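Local atomic coordinates of acyltransferase (Actinoplanes teichomyceticus, PDB entry 4Q38), a protein that transfers long-chain fatty acyl groups from acyl-coenzyme A to the amino sugar of teicoplanin-type glycopeptide antibiotics. Residues Leu59-Arg62 and Pro66-Asp69; Glu71-Ala76 and Ala122-Val127; Ser292-Glu295 and Arg299-Gly302; Leu308-Ser313 and Ala317-Leu322. All coordinates share one frame; numbering follows the deposited sequence.

Contact 1 of 4, residues Leu59-Arg62 and Pro66-Asp69; sequences LLRR and PELD
Arg-61 and Glu-67 carry this contact by themselves, reaching toward each other across a short turn between two consecutive helices. The ionic part is a salt bridge in which Arg-61 NH1 stands 3.1 Å from Glu-67 OE2. A weak hydrogen bond accompanies it, from Arg-61 NH1 to Glu-67 OE1 at 3.4 Å, nearly straight at 169°. One nitrogen thus faces both carboxylate oxygens, and the carboxylate sits at the edge of the guanidinium with the two planes only 25° apart. The torsions make the meeting possible: Arg-61 starts with CG anti to its backbone N and then bends at both chi2 and chi3, while Glu-67 bends at chi2 (-61°), so each charged end comes nearer the other helix than its CB does.

Van der Waals contact adds little, chiefly Arg-61 CD beside Glu-67 OE1 at 3.5 Å. The backbones stay well apart, the closest CA atoms being those of Arg-61 and Pro-66 at 7.4 Å. Pro-66 is the N-cap of helix 67-76, which puts Glu-67 in its first turn. Beneath the ion pair, Leu-60 packs on Ala-70, Ile-73 and Val-74 and supplies the apolar side of this helical corner.

Glu-67 OE2 is shared: it also forms a salt bridge with Arg-57, one turn before Arg-61 on helix 53-62. The result is a surface network joining the end of one helix to the start of the next. Two arginines around one carboxylate, which also lies near a helix N-terminus, would probably stabilise its negative charge.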
# COMPACT_ATOMS: atom_id res chain seq x y z
N LEU A 59 18.63 2.18 7.21
CA LEU A 59 17.60 2.26 6.18
C LEU A 59 16.21 1.97 6.74
O LEU A 59 15.29 2.75 6.52
CB LEU A 59 17.92 1.34 5.00
CG LEU A 59 16.96 1.42 3.80
CD1 LEU A 59 16.84 2.84 3.26
CD2 LEU A 59 17.42 0.47 2.70
N LEU A 60 16.08 0.88 7.50
CA LEU A 60 14.80 0.55 8.14
C LEU A 60 14.26 1.69 9.02
O LEU A 60 13.04 1.94 9.05
CB LEU A 60 14.90 -0.77 8.93
CG LEU A 60 15.00 -2.03 8.04
CD1 LEU A 60 15.63 -3.21 8.77
CD2 LEU A 60 13.64 -2.42 7.47
N ARG A 61 15.16 2.38 9.72
CA ARG A 61 14.78 3.48 10.58
C ARG A 61 14.32 4.68 9.74
O ARG A 61 13.36 5.36 10.08
CB ARG A 61 15.93 3.85 11.52
CG ARG A 61 15.62 4.93 12.56
CD ARG A 61 16.43 4.74 13.85
NE ARG A 61 17.83 4.39 13.62
CZ ARG A 61 18.39 3.21 13.91
NH1 ARG A 61 17.67 2.23 14.46
NH2 ARG A 61 19.67 3.00 13.64
N ARG A 62 15.02 4.92 8.63
CA ARG A 62 14.63 5.97 7.69
C ARG A 62 13.23 5.71 7.11
O ARG A 62 12.47 6.64 6.85
CB ARG A 62 15.68 6.09 6.58
CG ARG A 62 15.57 7.38 5.78
CD ARG A 62 16.89 7.77 5.15
NE ARG A 62 16.89 9.20 4.85
CZ ARG A 62 17.89 9.85 4.26
NH1 ARG A 62 18.99 9.20 3.89
NH2 ARG A 62 17.79 11.16 4.05
N PRO A 66 9.18 -0.00 12.85
CA PRO A 66 9.42 0.02 14.31
C PRO A 66 10.67 -0.78 14.68
O PRO A 66 11.02 -1.76 14.00
CB PRO A 66 8.15 -0.64 14.88
CG PRO A 66 7.10 -0.37 13.84
CD PRO A 66 7.83 -0.50 12.53
N GLU A 67 11.35 -0.35 15.75
CA GLU A 67 12.63 -0.95 16.16
C GLU A 67 12.54 -2.46 16.32
O GLU A 67 13.43 -3.17 15.87
CB GLU A 67 13.15 -0.31 17.46
CG GLU A 67 13.49 1.18 17.35
CD GLU A 67 14.58 1.48 16.32
OE1 GLU A 67 14.40 2.43 15.53
OE2 GLU A 67 15.62 0.78 16.30
N LEU A 68 11.46 -2.94 16.94
CA LEU A 68 11.28 -4.37 17.18
C LEU A 68 11.33 -5.18 15.87
O LEU A 68 12.10 -6.15 15.76
CB LEU A 68 9.96 -4.64 17.91
CG LEU A 68 9.57 -6.10 18.14
CD1 LEU A 68 10.57 -6.80 19.06
CD2 LEU A 68 8.16 -6.20 18.71
N ASP A 69 10.51 -4.78 14.90
CA ASP A 69 10.47 -5.45 13.60
C ASP A 69 11.80 -5.34 12.86
O ASP A 69 12.26 -6.32 12.29
CB ASP A 69 9.35 -4.90 12.72
CG ASP A 69 8.01 -4.91 13.42
OD1 ASP A 69 7.75 -3.96 14.16
OD2 ASP A 69 7.23 -5.86 13.23

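Contact 2 of 4, residues Glu71-Ala76 and Ala122-Val127; sequences EEIVAA and ARYFHV
Helix 67-76 comes closest to the other segment where the CA atoms of Ile-73 and Tyr-124 lie 6.6 Å apart, at the junction at which helix 119-123 gives way to helix 125-143. Tyr-124 ends the first of these helices and is the N-cap of the second, and its side chain is directed at helix 67-76. The Ile-73 side chain runs at about a right angle to that of Tyr-124 and sets CG1 over one ring face, 3.5 Å from the Tyr-124 ring centroid and 13° off its normal, a clear CH-pi contact. Ile-73 CD1 goes on to Val-127 CG1 at 3.8 Å, so the CG1-CD1 arm touches both Tyr-124 and the first turn of helix 125-143.

At the far end of the ring, Tyr-124 OH donates to Glu-72 OE1 at 2.7 Å, meeting it on the anti side, 20° out of the carboxylate plane. With its chain extended beyond CG, Glu-72 holds OE1 beside the phenol. That oxygen is much in demand: Arg-166 of helix 157-169 makes a salt bridge to it. Arg-123 stays too far for a direct ion pair, but two waters bridge it to Glu-72 OE1: water 1 from NH2, with a weak link to the glutamate, and water 2 from NH1, with a weak link to the arginine. This is packing of a helix against a helix-helix junction in the helical N-terminal part of the protein, away from the ligand sites.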
# COMPACT_ATOMS: atom_id res chain seq x y z
N GLU A 71 14.89 -4.99 13.98
CA GLU A 71 15.83 -5.94 14.58
C GLU A 71 15.62 -7.32 13.99
O GLU A 71 16.57 -7.98 13.57
CB GLU A 71 15.62 -6.06 16.09
CG GLU A 71 16.20 -4.93 16.92
CD GLU A 71 15.80 -5.06 18.39
OE1 GLU A 71 16.26 -6.02 19.04
OE2 GLU A 71 15.03 -4.20 18.87
N GLU A 72 14.36 -7.75 13.99
CA GLU A 72 14.00 -9.08 13.49
C GLU A 72 14.28 -9.22 12.00
O GLU A 72 14.75 -10.28 11.54
CB GLU A 72 12.53 -9.38 13.80
CG GLU A 72 12.23 -9.51 15.29
CD GLU A 72 10.76 -9.77 15.60
OE1 GLU A 72 9.93 -9.85 14.66
OE2 GLU A 72 10.44 -9.92 16.80
N ILE A 73 14.00 -8.16 11.25
CA ILE A 73 14.23 -8.16 9.80
C ILE A 73 15.72 -8.36 9.50
O ILE A 73 16.09 -9.18 8.66
CB ILE A 73 13.70 -6.85 9.15
CG1 ILE A 73 12.16 -6.85 9.12
CG2 ILE A 73 14.27 -6.68 7.75
CD1 ILE A 73 11.53 -5.47 9.11
N VAL A 74 16.56 -7.61 10.20
CA VAL A 74 18.01 -7.70 9.99
C VAL A 74 18.52 -9.09 10.38
O VAL A 74 19.32 -9.69 9.67
CB VAL A 74 18.76 -6.57 10.75
CG1 VAL A 74 20.27 -6.77 10.68
CG2 VAL A 74 18.40 -5.21 10.16
N ALA A 75 18.00 -9.61 11.49
CA ALA A 75 18.43 -10.90 12.02
C ALA A 75 18.11 -12.04 11.06
O ALA A 75 18.91 -12.95 10.87
CB ALA A 75 17.78 -11.16 13.38
N ALA A 76 16.95 -11.97 10.41
CA ALA A 76 16.48 -13.07 9.58
C ALA A 76 16.82 -12.96 8.09
O ALA A 76 16.45 -13.84 7.32
CB ALA A 76 14.98 -13.24 9.75
N ALA A 122 10.57 -15.76 5.47
CA ALA A 122 9.34 -15.89 4.69
C ALA A 122 8.34 -14.79 5.04
O ALA A 122 7.78 -14.15 4.15
CB ALA A 122 8.72 -17.26 4.89
N ARG A 123 8.11 -14.59 6.34
CA ARG A 123 7.22 -13.53 6.82
C ARG A 123 7.67 -12.14 6.36
O ARG A 123 6.84 -11.30 6.04
CB ARG A 123 7.12 -13.56 8.35
CG ARG A 123 6.36 -14.76 8.90
CD ARG A 123 6.19 -14.67 10.41
NE ARG A 123 7.38 -15.04 11.18
CZ ARG A 123 8.07 -14.20 11.95
NH1 ARG A 123 7.71 -12.91 12.05
NH2 ARG A 123 9.11 -14.65 12.63
N TYR A 124 8.98 -11.91 6.34
CA TYR A 124 9.50 -10.60 5.96
C TYR A 124 9.92 -10.52 4.48
O TYR A 124 10.57 -9.56 4.08
CB TYR A 124 10.66 -10.20 6.88
CG TYR A 124 10.26 -9.84 8.30
CD1 TYR A 124 9.35 -8.81 8.56
CD2 TYR A 124 10.83 -10.51 9.39
CE1 TYR A 124 9.01 -8.47 9.86
CE2 TYR A 124 10.49 -10.18 10.70
CZ TYR A 124 9.58 -9.16 10.93
OH TYR A 124 9.24 -8.82 12.22
N PHE A 125 9.54 -11.51 3.68
CA PHE A 125 9.99 -11.59 2.29
C PHE A 125 9.86 -10.26 1.53
O PHE A 125 10.80 -9.79 0.91
CB PHE A 125 9.27 -12.70 1.52
CG PHE A 125 9.67 -12.81 0.07
CD1 PHE A 125 10.87 -13.43 -0.29
CD2 PHE A 125 8.87 -12.27 -0.93
CE1 PHE A 125 11.25 -13.51 -1.63
CE2 PHE A 125 9.24 -12.35 -2.27
CZ PHE A 125 10.44 -12.98 -2.62
N HIS A 126 8.68 -9.67 1.59
CA HIS A 126 8.40 -8.46 0.81
C HIS A 126 9.01 -7.22 1.39
O HIS A 126 9.15 -6.20 0.70
CB HIS A 126 6.90 -8.33 0.60
CG HIS A 126 6.36 -9.42 -0.28
ND1 HIS A 126 6.65 -9.49 -1.60
CD2 HIS A 126 5.56 -10.53 0.00
CE1 HIS A 126 6.07 -10.58 -2.13
NE2 HIS A 126 5.39 -11.21 -1.16
N VAL A 127 9.40 -7.28 2.65
CA VAL A 127 10.26 -6.24 3.20
C VAL A 127 11.64 -6.28 2.52
O VAL A 127 12.21 -5.23 2.17
CB VAL A 127 10.39 -6.36 4.73
CG1 VAL A 127 11.34 -5.30 5.28
CG2 VAL A 127 9.03 -6.24 5.39
O HOH W 1 11.06 -12.90 13.83
O HOH W 2 7.71 -11.61 14.66

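Contact 3 of 4, residues Ser292-Glu295 and Arg299-Gly302; sequences SILE and RYNG
This is a helix C-cap, ended by a residue of left-handed conformation, where helix 290-298 of the GNAT-like C-terminal domain runs into the loop that leads to helix 313-323. That residue is Arg-299, whose positive phi (48°) turns the chain aside. Two backbone bonds tie the turn to the last helical turns: Arg-299 N to Glu-295 O, weak, and Tyr-300 N to Leu-294 O at 3.2 Å.

The side chains reinforce it. Glu-295 bends at chi2 (68°), bringing its carboxylate round to the loop, and Glu-295 OE2 takes Arg-299 NH1 at 2.8 Å in a salt bridge. The carboxylate lies at the guanidinium edge, but its own plane is turned 72° from the arginine's, so the pairing is through a single oxygen. Glu-295 OE1 is held by Lys-168 of helix 157-169, which ties the turn to the N-terminal half, while Arg-299 NH2 pairs with Glu-214 in another part of the same domain. The cofactor is close: the Arg-299 side chain is about 4 Å from the bound coenzyme A.

Leu-294 and Tyr-300 lie side by side, with Leu-294 CB 3.6 Å from Tyr-300 CB. Leu-294 CD1 sits over one face of the tyrosine ring, offset toward the rim. Tyr-300 OH bonds to Gln-303 O. Water 3 closes the arrangement, donating to Glu-295 OE1 at 2.6 Å and to Tyr-300 O at 2.7 Å.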
# COMPACT_ATOMS: atom_id res chain seq x y z
N SER A 292 -13.86 -3.84 3.65
CA SER A 292 -13.00 -2.66 3.54
C SER A 292 -13.06 -1.80 4.81
O SER A 292 -12.02 -1.51 5.40
CB SER A 292 -13.37 -1.83 2.31
OG SER A 292 -12.51 -0.71 2.19
N ILE A 293 -14.27 -1.40 5.23
CA ILE A 293 -14.41 -0.56 6.42
C ILE A 293 -13.91 -1.30 7.67
O ILE A 293 -13.34 -0.69 8.58
CB ILE A 293 -15.84 0.05 6.58
CG1 ILE A 293 -15.82 1.26 7.53
CG2 ILE A 293 -16.85 -1.00 7.05
CD1 ILE A 293 -17.07 2.12 7.47
N LEU A 294 -14.10 -2.61 7.70
CA LEU A 294 -13.64 -3.40 8.84
C LEU A 294 -12.10 -3.44 8.87
O LEU A 294 -11.49 -3.33 9.93
CB LEU A 294 -14.25 -4.81 8.81
CG LEU A 294 -15.74 -4.90 9.23
CD1 LEU A 294 -16.34 -6.24 8.81
CD2 LEU A 294 -15.92 -4.66 10.71
N GLU A 295 -11.48 -3.57 7.69
CA GLU A 295 -10.01 -3.49 7.59
C GLU A 295 -9.51 -2.16 8.14
O GLU A 295 -8.68 -2.13 9.06
CB GLU A 295 -9.53 -3.70 6.14
CG GLU A 295 -8.07 -3.36 5.87
CD GLU A 295 -7.07 -4.30 6.55
OE1 GLU A 295 -7.45 -5.43 6.91
OE2 GLU A 295 -5.90 -3.90 6.73
N ARG A 299 -8.68 -3.24 11.43
CA ARG A 299 -7.76 -4.23 10.87
C ARG A 299 -8.32 -5.62 11.15
O ARG A 299 -7.66 -6.48 11.75
CB ARG A 299 -6.33 -4.09 11.43
CG ARG A 299 -5.66 -2.75 11.17
CD ARG A 299 -5.48 -2.46 9.69
NE ARG A 299 -5.12 -1.06 9.48
CZ ARG A 299 -4.94 -0.49 8.29
NH1 ARG A 299 -5.08 -1.21 7.19
NH2 ARG A 299 -4.63 0.80 8.21
N TYR A 300 -9.56 -5.81 10.71
CA TYR A 300 -10.36 -6.97 11.05
C TYR A 300 -9.71 -8.27 10.60
O TYR A 300 -9.30 -8.41 9.45
CB TYR A 300 -11.75 -6.84 10.42
CG TYR A 300 -12.73 -7.90 10.86
CD1 TYR A 300 -13.13 -7.99 12.20
CD2 TYR A 300 -13.27 -8.80 9.95
CE1 TYR A 300 -14.02 -8.96 12.61
CE2 TYR A 300 -14.17 -9.78 10.35
CZ TYR A 300 -14.54 -9.85 11.68
OH TYR A 300 -15.43 -10.82 12.09
N ASN A 301 -9.62 -9.21 11.53
CA ASN A 301 -9.11 -10.54 11.24
C ASN A 301 -10.04 -11.64 11.77
O ASN A 301 -9.60 -12.59 12.42
CB ASN A 301 -7.68 -10.70 11.79
CG ASN A 301 -6.99 -11.96 11.31
OD1 ASN A 301 -6.25 -12.59 12.06
ND2 ASN A 301 -7.24 -12.34 10.06
N GLY A 302 -11.33 -11.48 11.50
CA GLY A 302 -12.32 -12.53 11.75
C GLY A 302 -12.85 -12.64 13.17
O GLY A 302 -13.55 -13.60 13.48
O HOH W 3 -9.60 -6.81 7.30

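Contact 4 of 4, residues Leu308-Ser313 and Ala317-Leu322; sequences LPQRSS and AVIAHL. With COA (coenzyme A), chain D.
Gln-310 folds back at chi2 (-78°), laying its amide against Ile-319, and Ser-312 and Ser-313, further along the segment, each place OG between backbone N and carbonyl carbon (chi1 61° in Ser-313), where it can meet coenzyme A. The motif is a helix N-terminus used as a phosphate site, here at the start of helix 313-323 in the GNAT-like domain. Ser-312 is the N-cap: its side chain caps a backbone N in the first turn, and Glu-315 returns a bond to Ser-312 N, as in a capping box.

The first turn grips the 3'-phosphate twice. Ser-313 N donates to COA O8A at 2.9 Å, and Ser-313 OG donates to COA O9A at 2.6 Å; the partial positive charge of a helix start would probably favour the phosphate further. Ser-312 OG holds the adenine instead, donating to COA N3A at 3.0 Å, so neighbouring serines hold the base and the phosphate. Ser-266 and Asn-267 are among the other residues bonded to the cofactor.

Behind the site, Ala-317 N bonds to Ser-313 O at 2.9 Å, the ordinary helical bond of this turn. The incoming loop rests on the helix through apolar contact: Leu-308 crosses Ile-319 at about a right angle, with Leu-308 CD1 3.8 Å from Ile-319 CD1. The Gln-310 amide comes at a slant against the same isoleucine. Its NE2 donates to Pro-309 O and, weakly, to Glu-315 O, and Gln-310 NE2 lies 3.4 Å from Ile-319 CG1.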
# COMPACT_ATOMS: atom_id res chain seq x y z
N LEU A 308 -14.98 -6.45 19.25
CA LEU A 308 -14.16 -5.39 18.67
C LEU A 308 -14.29 -4.13 19.53
O LEU A 308 -15.32 -3.94 20.19
CB LEU A 308 -14.57 -5.11 17.22
CG LEU A 308 -14.26 -6.19 16.17
CD1 LEU A 308 -14.92 -5.87 14.83
CD2 LEU A 308 -12.76 -6.38 15.99
N PRO A 309 -13.24 -3.27 19.55
CA PRO A 309 -13.31 -2.06 20.38
C PRO A 309 -14.47 -1.12 20.02
O PRO A 309 -14.96 -1.13 18.88
CB PRO A 309 -11.95 -1.38 20.13
CG PRO A 309 -11.40 -2.02 18.90
CD PRO A 309 -11.94 -3.42 18.88
N GLN A 310 -14.90 -0.32 20.99
CA GLN A 310 -16.03 0.58 20.82
C GLN A 310 -15.72 1.95 21.42
O GLN A 310 -16.62 2.64 21.90
CB GLN A 310 -17.30 -0.00 21.45
CG GLN A 310 -17.77 -1.31 20.84
CD GLN A 310 -18.51 -1.12 19.53
OE1 GLN A 310 -19.72 -0.89 19.51
NE2 GLN A 310 -17.79 -1.24 18.42
N ARG A 311 -14.45 2.32 21.39
CA ARG A 311 -13.97 3.56 21.99
C ARG A 311 -14.37 4.83 21.21
O ARG A 311 -14.71 5.84 21.83
CB ARG A 311 -12.45 3.52 22.19
CG ARG A 311 -11.97 2.47 23.19
CD ARG A 311 -10.48 2.19 23.05
NE ARG A 311 -10.17 1.38 21.86
CZ ARG A 311 -9.77 1.86 20.69
NH1 ARG A 311 -9.61 3.17 20.51
NH2 ARG A 311 -9.52 1.03 19.68
N SER A 312 -14.32 4.77 19.88
CA SER A 312 -14.60 5.95 19.05
C SER A 312 -16.00 5.89 18.45
O SER A 312 -16.59 4.81 18.33
CB SER A 312 -13.57 6.08 17.92
OG SER A 312 -13.82 5.14 16.89
N SER A 313 -16.52 7.05 18.03
CA SER A 313 -17.85 7.10 17.41
C SER A 313 -17.93 6.25 16.13
O SER A 313 -18.96 5.63 15.86
CB SER A 313 -18.33 8.54 17.18
OG SER A 313 -17.48 9.28 16.31
N ALA A 317 -20.20 3.09 15.25
CA ALA A 317 -20.98 3.20 14.02
C ALA A 317 -20.89 1.96 13.15
O ALA A 317 -21.91 1.41 12.75
CB ALA A 317 -20.56 4.44 13.24
N VAL A 318 -19.66 1.53 12.84
CA VAL A 318 -19.46 0.39 11.95
C VAL A 318 -20.21 -0.84 12.46
O VAL A 318 -20.86 -1.55 11.68
CB VAL A 318 -17.96 0.04 11.73
CG1 VAL A 318 -17.83 -1.20 10.84
CG2 VAL A 318 -17.22 1.21 11.09
N ILE A 319 -20.11 -1.08 13.76
CA ILE A 319 -20.72 -2.27 14.38
C ILE A 319 -22.25 -2.13 14.49
O ILE A 319 -22.98 -3.06 14.14
CB ILE A 319 -20.08 -2.59 15.76
CG1 ILE A 319 -18.59 -2.94 15.59
CG2 ILE A 319 -20.83 -3.70 16.48
CD1 ILE A 319 -18.28 -4.03 14.59
N ALA A 320 -22.71 -0.98 14.96
CA ALA A 320 -24.16 -0.70 15.04
C ALA A 320 -24.84 -0.95 13.70
O ALA A 320 -25.81 -1.70 13.62
CB ALA A 320 -24.40 0.72 15.52
N HIS A 321 -24.31 -0.35 12.63
CA HIS A 321 -24.84 -0.51 11.28
C HIS A 321 -24.91 -1.95 10.84
O HIS A 321 -25.93 -2.41 10.31
CB HIS A 321 -24.00 0.31 10.31
CG HIS A 321 -24.65 0.60 8.98
ND1 HIS A 321 -24.21 0.06 7.83
CD2 HIS A 321 -25.72 1.43 8.64
CE1 HIS A 321 -24.96 0.51 6.80
NE2 HIS A 321 -25.88 1.35 7.30
N LEU A 322 -23.82 -2.69 11.07
CA LEU A 322 -23.76 -4.10 10.71
C LEU A 322 -24.70 -4.97 11.55
O LEU A 322 -25.35 -5.87 11.02
CB LEU A 322 -22.32 -4.64 10.81
CG LEU A 322 -21.29 -4.17 9.77
CD1 LEU A 322 -19.87 -4.49 10.23
CD2 LEU A 322 -21.57 -4.78 8.41
N1A COA D . -10.42 3.66 13.45
C2A COA D . -11.07 3.95 14.60
N3A COA D . -11.62 5.15 14.86
C4A COA D . -11.55 6.15 13.95
C5A COA D . -10.85 5.91 12.67
C6A COA D . -10.27 4.57 12.46
N6A COA D . -9.62 4.24 11.32
N7A COA D . -10.94 7.06 11.98
C8A COA D . -11.62 7.96 12.73
N9A COA D . -11.97 7.41 13.91
C1B COA D . -12.74 8.07 14.99
C2B COA D . -12.15 9.39 15.45
O2B COA D . -11.19 9.18 16.48
C3B COA D . -13.38 10.14 15.91
O3B COA D . -13.78 9.62 17.18
P3B COA D . -14.70 10.43 18.24
O7A COA D . -13.76 11.46 18.79
O8A COA D . -15.14 9.33 19.17
O9A COA D . -15.84 11.01 17.43
C4B COA D . -14.43 9.72 14.89
O4B COA D . -14.04 8.40 14.49
C5B COA D . -14.54 10.64 13.67
O5B COA D . -13.29 10.65 12.95
P1A COA D . -12.98 11.69 11.77
O1A COA D . -12.63 13.05 12.32
O2A COA D . -14.09 11.56 10.76
O3A COA D . -11.64 11.04 11.11
P2A COA D . -10.13 11.30 11.58
O4A COA D . -9.60 12.52 10.87
O5A COA D . -10.00 11.24 13.08
O6A COA D . -9.43 9.98 10.99
CBP COA D . -8.29 8.80 9.15
CCP COA D . -9.41 9.74 9.58
CDP COA D . -8.45 8.62 7.66
CEP COA D . -6.96 9.46 9.46
CAP COA D . -8.40 7.45 9.90
OAP COA D . -9.71 6.90 9.70
C9P COA D . -7.40 6.38 9.52
O9P COA D . -6.25 6.44 9.92
N8P COA D . -7.84 5.36 8.77
C7P COA D . -6.94 4.36 8.20
C6P COA D . -6.50 4.76 6.79
C5P COA D . -7.68 4.78 5.84
O5P COA D . -8.79 4.38 6.20
N4P COA D . -7.45 5.26 4.61
C3P COA D . -8.40 5.13 3.52
C2P COA D . -8.41 3.74 2.90
S1P COA D . -9.63 3.66 1.54

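Going from the N terminus, contact 1 closes the short turn between helices 53-62 and 67-76. Contact 2 then takes up helix 67-76 and closes a far longer loop of 45 residues onto the start of helix 125-143. The two touch where Leu-60 of contact 1 reaches Val-127 of contact 2, so they form one patch of the N-terminal domain. Contacts 3 and 4 lie in the GNAT-like domain, each a short local closure, and meet where Ile-293 and Leu-294 pack on Val-318 and Tyr-300 touches Leu-308. All four are in series, neither nested nor crossed. The two pairs do not touch; contacts 2 and 3 have nearest atoms about 13 Å apart.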